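Local coordinates for protein 4-hydroxy-tetrahydrodipicolinate synthase (Methanocaldococcus jannaschii DSM 2661, PDB 2YXG) that probably catalyses the condensation of pyruvate with L-aspartate semialdehyde to 4-hydroxy-tetrahydrodipicolinate, a step of lysine biosynthesis, at residues L100-P104 against H117-V121; V147-E152 against D176-T180; I59-V63 against D93-D97; I27-I31 against V66-V70; I10-K16 against P260-R265. All blocks are in the same frame, centred on the assembly; numbering follows the deposited sequence.

Contact 1 (L100-P104 against H117-V121); sequences LSITP and HFGKV
Phe118 and His117 of the helix supply the two rings that meet residues 101-104. The Phe118 ring works by its rim. Its CE1 lies 3.3 Å from Ser101 O and 3.5 Å from Ser101 OG. That hydroxyl lies in the plane of the ring, at its edge, and so does Thr103 N. Further along the rim, Phe118 CZ is 3.6 Å from Thr103 CA and 3.9 Å from Thr103 CG2. CB of Phe118 does not aim straight at the strand, but with CG anti to the carbonyl carbon (chi1 -71°) the ring swings across to the backbone of Ser101 and Thr103. No hydrogen bond links the segments, and the ring packs against Ser101 oxygens at one corner and Thr103 carbons at the next.

The pairing belongs to a beta-alpha-beta unit of the TIM barrel: strand 98-102, helix 111-124, strand 129-133. The helix runs nearly antiparallel to the strand, with the two short axes 10.5 Å apart at closest approach. Ser101 and Thr103 also make backbone bonds to strand 129-133. Ile102 points the other way, and its side chain comes within about 4 Å of that of Tyr132, the predicted proton donor/acceptor.

The second kind of interaction is CH-pi. Pro104 CG stands over the middle of the His117 ring, 3.6 Å from its centroid and only 6° off the ring normal. Pro267 of the second subunit packs on both Pro104 and His117. At the far end of the contact Val121 CG1 only approaches Ser101 OG, at 4.3 Å.

Contact 2 (V147-E152 against D176-T180); sequences VKLLAE and DAKIT
In Val147 the CG1 methyl stands opposite the backbone N (chi1 176°) and faces Ile179. Lys148 has the same first torsion and runs on extended until chi4, where it bends (-79°) and turns NZ towards Glu152. Val147 CG1 meets Ile179 CG1 at 3.7 Å, the two side chains crossing at about a right angle. Ile179 CG2 reaches Ala151 CB at 4.0 Å. Ala151 CB also sits against Ala177 O and Lys178 O.

The outer side is polar. Lys148 NZ forms a salt bridge with Glu152 OE2 at 2.8 Å, on the syn side but 33° out of the carboxylate plane, one turn along the helix. The stem of Lys148 lies along the other segment, CE 3.6 Å from Asp176 O. Lys178, at positive phi just after its helix, curls back so that NZ donates to Asp176 O at 2.9 Å, in the carbonyl plane, and weakly to Ala177 O. The same NZ is 4.1 Å from Glu152 OE2, beyond a salt bridge but probably a favourable charge pair. With an alanine replacing Lys148, Glu152 is likely to lose its salt-bridge mate, and a gap would probably open beside Asp176 O.

Helices 144-153 and 168-177 are neighbours on the outside of the barrel. Val147 and Ile179 both rest on Val160 of strand 157-162 and on Leu173, and Thr180 begins the next strand by pairing with Ser158 and Val160.

Contact 3 (I59-V63 against D93-D97); sequences IEKVV and DVGAD
Glu60 and Val94 lie 6.4 Å apart and Val63 and Ala96 6.0 Å apart, CA to CA, where the chain leaves helix 81-94 at Gly95 (phi 110°) in a Schellman motif. Val94 carries most of the contact on that side. Its two methyls divide between two partners. CG1 lies between the backbone N and the carbonyl carbon (chi1 76°) and meets Ile59 CG2 at 3.6 Å. CG2 turns to Glu60 and touches CG of that residue at 3.7 Å, so the stem of the glutamate is used and not its carboxylate.

Val63 packs on backbone. Its CG1 is 3.6 Å from Val94 O, and its CG2 is 3.7 Å from Ala96 N. Gly95 has no side chain; a CB here would crowd both Val63 CG1 and the carbonyl oxygen of Val94, so the turn needs a glycine. No hydrogen bond crosses the contact.

Below this layer Ile59 and Ala96 both touch Ala74, and Val63 touches Val72, so strand 71-75 forms the floor. Asp97 OD2 accepts a hydrogen bond from Val72 N. This is the (beta/alpha)8 TIM-barrel pattern: neighbouring outer helices pack over the strand that lies between them in sequence.

Contact 4 (I27-I31 against V66-V70); sequences INFLI and VNGRV
Ile31 sets its CD1 methyl over one face of the Arg69 guanidinium, 3.5 Å above the plane and over its centre. The two side chains cross at about a right angle, and CD1 is 3.6 Å from Arg69 CZ. Asn28 comes from another direction. Its amide stands at the edge of the same guanidinium, the two planes 50° apart. A methyl thus covers one face while a polar group borders the rim.

Deeper in, Val66 crosses Ile27 at about a right angle, CG2 to CG2 at 3.6 Å. Ile31 CD1 also reaches Val66 CG2, at 4.1 Å. Ile31 CG1 packs on Val70 CG2 at 4.0 Å. Ile27 further touches Val62 and Val65 of helix 52-66.

Residues Val66 to Arg69 form a type I' turn that leads from helix 52-66 to strand 71-75 of the barrel. Arg69 folds back over it, its chain bent at chi3 (-68°). NE donates to Val66 O at 3.1 Å, and Arg69 N reaches the same oxygen from the opposite face of its carbonyl plane, also at 3.1 Å. NH2 bonds to Val65 O. The cation therefore sits at the carbonyl end of the helix, where the helix dipole probably favours it, and the NE and NH2 bonds probably hold the guanidinium in place against Ile31.

Contact 5 (I10-K16 against P260-R265); sequences ITPFKNK and PAGELR
Phe13 and Arg265 form the tight heart of this contact. The guanidinium lies flat on the ring, planes 1° apart and centres 4.2 Å apart, an off-centre cation-pi stack. The opposite face of the ring is met by Thr11 O, over its centre. At the edge, in plane, Phe13 CD2 is 3.1 Å from Glu263 O. Lys251 bonds to both of these oxygens. The extended arginine chain crosses the ring at about a right angle, CG near CE2 and NE near CZ.

The backbones are close too. Phe13 N donates to Ala261 O at 2.9 Å. Gly262 CA makes a nearly straight CA-H...O contact with Phe13 O (3.6 Å, 166°); a CB on Gly262 would clash with Phe13 O. Ile10 CD1 packs on Ala261 CB at 3.6 Å. Ile10 also touches Thr44, a predicted pyruvate-binding residue.

The outer side is looser. A water joins Glu263 N to Phe13 O, the latter bond weak. Lys14 NZ curls back to Phe13 O at 3.0 Å and has a salt bridge with Asp19. Arg265 NH2 gives Lys16 O only a weak bond of 3.3 Å.

Arg265 NH1 forms a salt bridge with Glu54 and a hydrogen bond to Thr49 O. A leucine here lacks the flat cation, and would probably leave Glu54 without its salt-bridge mate and the Phe13 face without its stack. The charge of Arg265 is thus held by carboxylate, carbonyls and ring together, tying the N-terminal hairpin to the loop before helix 273-286.

In the fold
Contact 5 opens first, at 10-16, and closes last, at 260-265, so its loop holds the other four. Contact 4 opens next on helix 20-32. Contact 3 opens at 59-63 before contact 4 closes at 66-70, and closes itself at 93-97. The two therefore cross, and they touch through Val62 and Ile27. Contact 1 follows directly on strand 98-102 and closes on helix 111-124. Contact 2 comes after it in series, and Phe118 meets Leu150 between them. Contacts 4, 3, 1 and 2 join successive helices and strands round the barrel. Contact 5 ties the early hairpin to the loop before helix 273-286, about 37 Å from contact 2, centre to centre.

Contact 1 (L100-P104 against H117-V121)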
# COMPACT_ATOMS: atom_id res chain seq x y z
N LEU A 100 17.65 15.57 -16.92
CA LEU A 100 16.88 14.74 -16.00
C LEU A 100 15.55 14.37 -16.68
O LEU A 100 14.81 15.25 -17.17
CB LEU A 100 16.61 15.48 -14.69
CG LEU A 100 15.86 14.57 -13.69
CD1 LEU A 100 16.79 14.02 -12.60
CD2 LEU A 100 14.63 15.26 -13.15
N SER A 101 15.24 13.08 -16.65
CA SER A 101 14.11 12.57 -17.39
C SER A 101 13.24 11.60 -16.50
O SER A 101 13.62 10.47 -16.18
CB SER A 101 14.65 11.87 -18.65
OG SER A 101 13.58 11.45 -19.47
N ILE A 102 12.08 12.06 -16.07
CA ILE A 102 11.22 11.31 -15.14
C ILE A 102 10.48 10.20 -15.89
O ILE A 102 10.12 10.35 -17.09
CB ILE A 102 10.21 12.29 -14.43
CG1 ILE A 102 9.49 11.62 -13.23
CG2 ILE A 102 9.23 12.90 -15.47
CD1 ILE A 102 8.78 12.63 -12.26
N THR A 103 10.27 9.06 -15.21
CA THR A 103 9.39 8.06 -15.76
C THR A 103 8.03 8.77 -16.00
O THR A 103 7.54 9.50 -15.12
CB THR A 103 9.17 6.88 -14.80
OG1 THR A 103 8.40 7.34 -13.67
CG2 THR A 103 10.54 6.27 -14.27
N PRO A 104 7.41 8.56 -17.19
CA PRO A 104 6.03 9.03 -17.44
C PRO A 104 5.10 8.73 -16.28
O PRO A 104 5.10 7.61 -15.76
CB PRO A 104 5.61 8.17 -18.65
CG PRO A 104 6.90 8.11 -19.46
CD PRO A 104 7.95 7.85 -18.36
N HIS A 117 10.36 4.26 -24.27
CA HIS A 117 10.37 5.69 -23.92
C HIS A 117 11.78 6.24 -23.66
O HIS A 117 12.19 7.17 -24.36
CB HIS A 117 9.45 5.99 -22.73
CG HIS A 117 9.41 7.44 -22.34
ND1 HIS A 117 10.22 7.97 -21.36
CD2 HIS A 117 8.64 8.46 -22.78
CE1 HIS A 117 9.94 9.25 -21.20
NE2 HIS A 117 8.99 9.58 -22.06
N PHE A 118 12.53 5.65 -22.73
CA PHE A 118 13.88 6.23 -22.41
C PHE A 118 14.88 5.96 -23.55
O PHE A 118 15.83 6.68 -23.72
CB PHE A 118 14.47 5.72 -21.06
CG PHE A 118 13.75 6.26 -19.84
CD1 PHE A 118 13.67 7.64 -19.61
CD2 PHE A 118 13.13 5.41 -18.95
CE1 PHE A 118 13.00 8.15 -18.50
CE2 PHE A 118 12.48 5.93 -17.80
CZ PHE A 118 12.42 7.28 -17.59
N GLY A 119 14.65 4.88 -24.29
CA GLY A 119 15.43 4.56 -25.50
C GLY A 119 15.33 5.68 -26.52
O GLY A 119 16.34 6.11 -27.05
N LYS A 120 14.12 6.17 -26.77
CA LYS A 120 13.92 7.29 -27.73
C LYS A 120 14.60 8.57 -27.23
O LYS A 120 15.17 9.33 -28.02
CB LYS A 120 12.43 7.58 -28.03
CG LYS A 120 11.59 6.40 -28.61
CD LYS A 120 11.83 6.14 -30.13
CE LYS A 120 10.90 7.01 -31.03
NZ LYS A 120 11.37 7.20 -32.48
N VAL A 121 14.51 8.83 -25.92
CA VAL A 121 15.22 9.98 -25.34
C VAL A 121 16.75 9.84 -25.55
O VAL A 121 17.40 10.77 -26.03
CB VAL A 121 14.84 10.19 -23.84
CG1 VAL A 121 15.70 11.21 -23.19
CG2 VAL A 121 13.34 10.59 -23.71

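Contact 2 (V147-E152 against D176-T180)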
# COMPACT_ATOMS: atom_id res chain seq x y z
N VAL A 147 16.38 -0.56 -15.89
CA VAL A 147 17.57 0.30 -15.90
C VAL A 147 18.82 -0.38 -16.50
O VAL A 147 19.59 0.27 -17.23
CB VAL A 147 17.93 0.79 -14.52
CG1 VAL A 147 19.23 1.61 -14.56
CG2 VAL A 147 16.73 1.58 -13.91
N LYS A 148 19.05 -1.65 -16.14
CA LYS A 148 20.23 -2.40 -16.60
C LYS A 148 20.25 -2.57 -18.14
O LYS A 148 21.28 -2.31 -18.77
CB LYS A 148 20.35 -3.72 -15.85
CG LYS A 148 21.53 -4.67 -16.31
CD LYS A 148 21.42 -5.96 -15.49
CE LYS A 148 22.73 -6.76 -15.50
NZ LYS A 148 22.85 -7.53 -16.76
N LEU A 149 19.10 -2.95 -18.73
CA LEU A 149 18.92 -2.97 -20.22
C LEU A 149 19.21 -1.63 -20.85
O LEU A 149 19.99 -1.54 -21.80
CB LEU A 149 17.52 -3.46 -20.64
CG LEU A 149 17.18 -4.89 -20.18
CD1 LEU A 149 15.69 -5.23 -20.36
CD2 LEU A 149 18.10 -5.98 -20.81
N LEU A 150 18.61 -0.57 -20.31
CA LEU A 150 18.91 0.81 -20.78
C LEU A 150 20.40 1.15 -20.85
O LEU A 150 20.92 1.60 -21.89
CB LEU A 150 18.20 1.85 -19.92
CG LEU A 150 16.70 1.87 -20.27
CD1 LEU A 150 15.82 2.65 -19.21
CD2 LEU A 150 16.54 2.41 -21.65
N ALA A 151 21.08 0.94 -19.72
CA ALA A 151 22.49 1.26 -19.59
C ALA A 151 23.31 0.34 -20.49
O ALA A 151 24.27 0.81 -21.12
CB ALA A 151 22.94 1.13 -18.14
N GLU A 152 22.96 -0.94 -20.57
CA GLU A 152 23.65 -1.85 -21.50
C GLU A 152 23.54 -1.40 -22.95
O GLU A 152 24.50 -1.58 -23.70
CB GLU A 152 23.22 -3.32 -21.34
CG GLU A 152 23.75 -3.94 -20.02
CD GLU A 152 23.16 -5.33 -19.67
OE1 GLU A 152 22.04 -5.70 -20.16
OE2 GLU A 152 23.86 -6.04 -18.86
N ASP A 176 23.83 -4.38 -9.75
CA ASP A 176 23.54 -4.86 -11.15
C ASP A 176 23.71 -3.86 -12.30
O ASP A 176 24.22 -4.20 -13.38
CB ASP A 176 22.08 -5.34 -11.32
CG ASP A 176 21.73 -6.53 -10.46
OD1 ASP A 176 22.58 -7.04 -9.69
OD2 ASP A 176 20.57 -6.99 -10.55
N ALA A 177 23.18 -2.66 -12.07
CA ALA A 177 23.11 -1.49 -13.00
C ALA A 177 24.34 -1.03 -13.80
O ALA A 177 24.26 -0.87 -15.05
CB ALA A 177 22.61 -0.32 -12.23
N LYS A 178 25.46 -0.80 -13.10
CA LYS A 178 26.47 0.11 -13.57
C LYS A 178 25.74 1.35 -14.11
O LYS A 178 25.70 1.62 -15.33
CB LYS A 178 27.36 -0.51 -14.65
CG LYS A 178 27.74 -1.98 -14.47
CD LYS A 178 27.74 -2.65 -15.86
CE LYS A 178 26.35 -2.59 -16.52
NZ LYS A 178 25.40 -3.59 -15.97
N ILE A 179 25.07 2.03 -13.19
CA ILE A 179 24.76 3.44 -13.33
C ILE A 179 25.13 4.01 -11.98
O ILE A 179 25.15 3.30 -10.99
CB ILE A 179 23.25 3.72 -13.62
CG1 ILE A 179 22.36 2.67 -12.97
CG2 ILE A 179 22.95 3.74 -15.09
CD1 ILE A 179 22.10 2.86 -11.55
N THR A 180 25.38 5.32 -11.96
CA THR A 180 25.47 6.06 -10.72
C THR A 180 24.10 6.21 -10.06
O THR A 180 23.08 6.54 -10.72
CB THR A 180 26.04 7.41 -11.01
OG1 THR A 180 27.29 7.22 -11.67
CG2 THR A 180 26.24 8.23 -9.75

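Contact 3 (I59-V63 against D93-D97)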
# COMPACT_ATOMS: atom_id res chain seq x y z
N ILE A 59 15.39 27.21 -18.52
CA ILE A 59 16.64 26.45 -18.76
C ILE A 59 17.75 27.35 -19.34
O ILE A 59 18.92 27.35 -18.87
CB ILE A 59 16.39 25.18 -19.63
CG1 ILE A 59 15.61 24.13 -18.83
CG2 ILE A 59 17.74 24.54 -20.08
CD1 ILE A 59 14.97 23.04 -19.69
N GLU A 60 17.38 28.15 -20.34
CA GLU A 60 18.24 29.15 -20.99
C GLU A 60 18.84 30.07 -19.94
O GLU A 60 20.06 30.28 -19.92
CB GLU A 60 17.39 29.96 -21.98
CG GLU A 60 18.15 30.42 -23.24
CD GLU A 60 17.69 31.79 -23.78
OE1 GLU A 60 16.99 32.55 -23.06
OE2 GLU A 60 18.05 32.10 -24.94
N LYS A 61 18.01 30.61 -19.05
CA LYS A 61 18.54 31.53 -18.03
C LYS A 61 19.56 30.80 -17.13
O LYS A 61 20.66 31.31 -16.81
CB LYS A 61 17.43 32.19 -17.25
CG LYS A 61 17.91 33.14 -16.13
CD LYS A 61 18.23 34.56 -16.72
CE LYS A 61 19.06 35.41 -15.74
NZ LYS A 61 19.23 36.81 -16.23
N VAL A 62 19.23 29.55 -16.78
CA VAL A 62 20.12 28.78 -15.90
C VAL A 62 21.51 28.48 -16.54
O VAL A 62 22.57 28.67 -15.90
CB VAL A 62 19.43 27.48 -15.41
CG1 VAL A 62 20.38 26.66 -14.53
CG2 VAL A 62 18.18 27.85 -14.59
N VAL A 63 21.48 27.99 -17.78
CA VAL A 63 22.73 27.76 -18.55
C VAL A 63 23.60 29.02 -18.58
O VAL A 63 24.77 28.95 -18.22
CB VAL A 63 22.44 27.26 -19.99
CG1 VAL A 63 23.70 27.33 -20.90
CG2 VAL A 63 21.88 25.87 -19.97
N ASP A 93 20.70 21.54 -27.31
CA ASP A 93 20.85 22.68 -28.17
C ASP A 93 21.11 23.93 -27.36
O ASP A 93 21.89 24.74 -27.77
CB ASP A 93 19.58 22.92 -28.99
CG ASP A 93 19.37 21.90 -30.13
OD1 ASP A 93 20.26 21.03 -30.41
OD2 ASP A 93 18.26 21.99 -30.76
N VAL A 94 20.45 24.09 -26.22
CA VAL A 94 20.61 25.31 -25.46
C VAL A 94 21.89 25.34 -24.60
O VAL A 94 22.26 26.38 -24.11
CB VAL A 94 19.34 25.68 -24.63
CG1 VAL A 94 19.20 24.80 -23.36
CG2 VAL A 94 19.36 27.12 -24.23
N GLY A 95 22.58 24.21 -24.42
CA GLY A 95 23.84 24.27 -23.63
C GLY A 95 23.87 23.62 -22.26
O GLY A 95 24.86 23.77 -21.53
N ALA A 96 22.81 22.87 -21.90
CA ALA A 96 22.83 22.09 -20.63
C ALA A 96 23.87 21.00 -20.72
O ALA A 96 24.30 20.62 -21.82
CB ALA A 96 21.47 21.49 -20.29
N ASP A 97 24.31 20.54 -19.55
CA ASP A 97 25.28 19.49 -19.46
C ASP A 97 24.67 18.09 -19.44
O ASP A 97 25.33 17.14 -19.79
CB ASP A 97 26.14 19.72 -18.21
CG ASP A 97 26.86 21.02 -18.27
OD1 ASP A 97 27.80 21.09 -19.12
OD2 ASP A 97 26.47 22.00 -17.56

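Contact 4 (I27-I31 against V66-V70)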
# COMPACT_ATOMS: atom_id res chain seq x y z
N ILE A 27 20.66 31.09 -8.08
CA ILE A 27 21.76 30.33 -8.69
C ILE A 27 23.11 30.65 -8.10
O ILE A 27 23.83 29.75 -7.64
CB ILE A 27 21.77 30.47 -10.19
CG1 ILE A 27 20.47 29.84 -10.72
CG2 ILE A 27 23.01 29.74 -10.79
CD1 ILE A 27 20.22 29.97 -12.20
N ASN A 28 23.45 31.92 -8.07
CA ASN A 28 24.75 32.33 -7.47
C ASN A 28 24.86 32.02 -5.99
O ASN A 28 25.94 31.63 -5.53
CB ASN A 28 24.97 33.83 -7.69
CG ASN A 28 25.29 34.15 -9.10
OD1 ASN A 28 24.81 35.15 -9.64
ND2 ASN A 28 26.11 33.29 -9.73
N PHE A 29 23.77 32.18 -5.24
CA PHE A 29 23.75 31.72 -3.85
C PHE A 29 24.16 30.24 -3.70
O PHE A 29 24.95 29.90 -2.85
CB PHE A 29 22.39 31.96 -3.20
CG PHE A 29 22.27 31.39 -1.81
CD1 PHE A 29 23.01 31.92 -0.74
CD2 PHE A 29 21.37 30.36 -1.54
CE1 PHE A 29 22.86 31.40 0.62
CE2 PHE A 29 21.20 29.84 -0.23
CZ PHE A 29 21.96 30.37 0.86
N LEU A 30 23.62 29.36 -4.53
CA LEU A 30 23.92 27.94 -4.40
C LEU A 30 25.34 27.63 -4.86
O LEU A 30 26.06 26.83 -4.25
CB LEU A 30 22.92 27.17 -5.23
CG LEU A 30 21.46 27.47 -4.85
CD1 LEU A 30 20.44 26.91 -5.90
CD2 LEU A 30 21.11 26.97 -3.40
N ILE A 31 25.75 28.27 -5.96
CA ILE A 31 27.13 28.10 -6.46
C ILE A 31 28.14 28.58 -5.41
O ILE A 31 29.09 27.85 -5.16
CB ILE A 31 27.38 28.76 -7.85
CG1 ILE A 31 26.42 28.18 -8.92
CG2 ILE A 31 28.93 28.66 -8.27
CD1 ILE A 31 26.56 28.81 -10.34
N VAL A 66 24.76 30.21 -14.98
CA VAL A 66 25.76 29.28 -14.50
C VAL A 66 27.06 29.42 -15.26
O VAL A 66 28.14 29.44 -14.64
CB VAL A 66 25.29 27.81 -14.53
CG1 VAL A 66 26.49 26.88 -14.33
CG2 VAL A 66 24.16 27.56 -13.47
N ASN A 67 26.95 29.51 -16.60
CA ASN A 67 28.14 29.80 -17.41
C ASN A 67 29.27 28.83 -17.12
O ASN A 67 30.39 29.25 -16.90
CB ASN A 67 28.68 31.24 -17.12
CG ASN A 67 29.56 31.80 -18.28
OD1 ASN A 67 30.39 32.67 -18.06
ND2 ASN A 67 29.36 31.29 -19.50
N GLY A 68 28.97 27.53 -17.14
CA GLY A 68 29.96 26.48 -16.98
C GLY A 68 30.62 26.34 -15.61
O GLY A 68 31.49 25.48 -15.46
N ARG A 69 30.22 27.13 -14.61
CA ARG A 69 30.85 27.00 -13.29
C ARG A 69 30.49 25.67 -12.61
O ARG A 69 31.33 25.05 -11.95
CB ARG A 69 30.44 28.13 -12.37
CG ARG A 69 31.24 29.41 -12.58
CD ARG A 69 30.67 30.54 -11.71
NE ARG A 69 29.34 30.91 -12.21
CZ ARG A 69 28.45 31.61 -11.51
NH1 ARG A 69 28.73 32.02 -10.27
NH2 ARG A 69 27.28 31.91 -12.05
N VAL A 70 29.22 25.26 -12.76
CA VAL A 70 28.77 23.95 -12.27
C VAL A 70 27.93 23.24 -13.34
O VAL A 70 27.59 23.83 -14.38
CB VAL A 70 28.03 24.06 -10.89
CG1 VAL A 70 28.92 24.70 -9.87
CG2 VAL A 70 26.74 24.82 -11.02

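Contact 5 (I10-K16 against P260-R265)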
# COMPACT_ATOMS: atom_id res chain seq x y z
N ILE A 10 13.87 25.89 -7.28
CA ILE A 10 12.57 26.40 -7.53
C ILE A 10 12.59 27.35 -8.71
O ILE A 10 13.65 27.89 -9.09
CB ILE A 10 11.98 27.11 -6.30
CG1 ILE A 10 12.83 28.38 -5.98
CG2 ILE A 10 11.89 26.10 -5.15
CD1 ILE A 10 12.01 29.54 -5.46
N THR A 11 11.42 27.55 -9.29
CA THR A 11 11.21 28.64 -10.24
C THR A 11 10.49 29.78 -9.46
O THR A 11 9.32 29.68 -9.16
CB THR A 11 10.38 28.17 -11.49
OG1 THR A 11 11.01 27.04 -12.12
CG2 THR A 11 10.23 29.27 -12.54
N PRO A 12 11.19 30.88 -9.16
CA PRO A 12 10.53 31.98 -8.44
C PRO A 12 9.68 32.81 -9.40
O PRO A 12 10.05 32.95 -10.56
CB PRO A 12 11.69 32.81 -7.89
CG PRO A 12 12.91 32.38 -8.66
CD PRO A 12 12.60 31.18 -9.49
N PHE A 13 8.52 33.28 -8.93
CA PHE A 13 7.60 34.09 -9.68
C PHE A 13 7.47 35.51 -9.03
O PHE A 13 7.51 35.66 -7.80
CB PHE A 13 6.20 33.42 -9.76
CG PHE A 13 6.19 32.00 -10.36
CD1 PHE A 13 6.72 31.75 -11.65
CD2 PHE A 13 5.62 30.92 -9.63
CE1 PHE A 13 6.72 30.44 -12.20
CE2 PHE A 13 5.61 29.58 -10.16
CZ PHE A 13 6.17 29.33 -11.45
N LYS A 14 7.35 36.54 -9.88
CA LYS A 14 7.03 37.90 -9.45
C LYS A 14 5.99 38.41 -10.43
O LYS A 14 6.18 38.39 -11.65
CB LYS A 14 8.25 38.85 -9.45
CG LYS A 14 8.86 39.14 -8.06
CD LYS A 14 8.70 37.85 -7.14
CE LYS A 14 10.02 37.27 -6.48
NZ LYS A 14 10.23 35.76 -6.64
N ASN A 15 4.87 38.86 -9.88
CA ASN A 15 3.75 39.36 -10.68
C ASN A 15 3.28 38.42 -11.80
O ASN A 15 3.09 38.83 -12.96
CB ASN A 15 4.08 40.74 -11.21
CG ASN A 15 4.23 41.75 -10.08
OD1 ASN A 15 5.26 42.41 -9.96
ND2 ASN A 15 3.19 41.86 -9.23
N LYS A 16 3.07 37.15 -11.42
CA LYS A 16 2.50 36.15 -12.30
C LYS A 16 3.53 35.74 -13.40
O LYS A 16 3.19 35.03 -14.34
CB LYS A 16 1.13 36.64 -12.91
CG LYS A 16 -0.18 36.54 -12.00
CD LYS A 16 -0.03 36.99 -10.52
CE LYS A 16 0.07 38.55 -10.34
NZ LYS A 16 0.45 39.07 -8.94
N PRO A 260 14.31 35.03 -3.06
CA PRO A 260 13.31 35.00 -4.13
C PRO A 260 12.60 33.65 -4.20
O PRO A 260 13.26 32.62 -4.18
CB PRO A 260 14.13 35.25 -5.42
CG PRO A 260 15.42 35.85 -4.95
CD PRO A 260 15.68 35.27 -3.59
N ALA A 261 11.27 33.68 -4.24
CA ALA A 261 10.40 32.53 -4.47
C ALA A 261 9.03 33.00 -5.01
O ALA A 261 8.60 32.60 -6.10
CB ALA A 261 10.24 31.68 -3.16
N GLY A 262 8.36 33.87 -4.27
CA GLY A 262 6.99 34.25 -4.57
C GLY A 262 5.93 33.12 -4.47
O GLY A 262 6.04 32.18 -3.66
N GLU A 263 4.90 33.24 -5.30
CA GLU A 263 3.69 32.44 -5.15
C GLU A 263 3.85 31.07 -5.80
O GLU A 263 4.72 30.88 -6.69
CB GLU A 263 2.49 33.13 -5.81
CG GLU A 263 2.32 34.66 -5.51
CD GLU A 263 2.15 35.04 -4.01
OE1 GLU A 263 1.43 34.29 -3.27
OE2 GLU A 263 2.73 36.11 -3.60
N LEU A 264 2.98 30.14 -5.41
CA LEU A 264 2.83 28.89 -6.08
C LEU A 264 1.72 28.99 -7.11
O LEU A 264 0.78 29.78 -6.97
CB LEU A 264 2.53 27.77 -5.06
CG LEU A 264 3.69 27.57 -4.06
CD1 LEU A 264 3.15 27.44 -2.60
CD2 LEU A 264 4.59 26.43 -4.47
N ARG A 265 1.85 28.21 -8.17
CA ARG A 265 0.84 28.19 -9.22
C ARG A 265 -0.17 27.08 -9.00
O ARG A 265 0.21 25.95 -8.68
CB ARG A 265 1.53 28.00 -10.57
CG ARG A 265 2.03 29.33 -11.17
CD ARG A 265 2.49 29.16 -12.62
NE ARG A 265 3.03 30.43 -13.11
CZ ARG A 265 3.63 30.59 -14.29
NH1 ARG A 265 3.83 29.54 -15.10
NH2 ARG A 265 4.04 31.81 -14.62
O HOH W 1 4.90 35.77 -7.03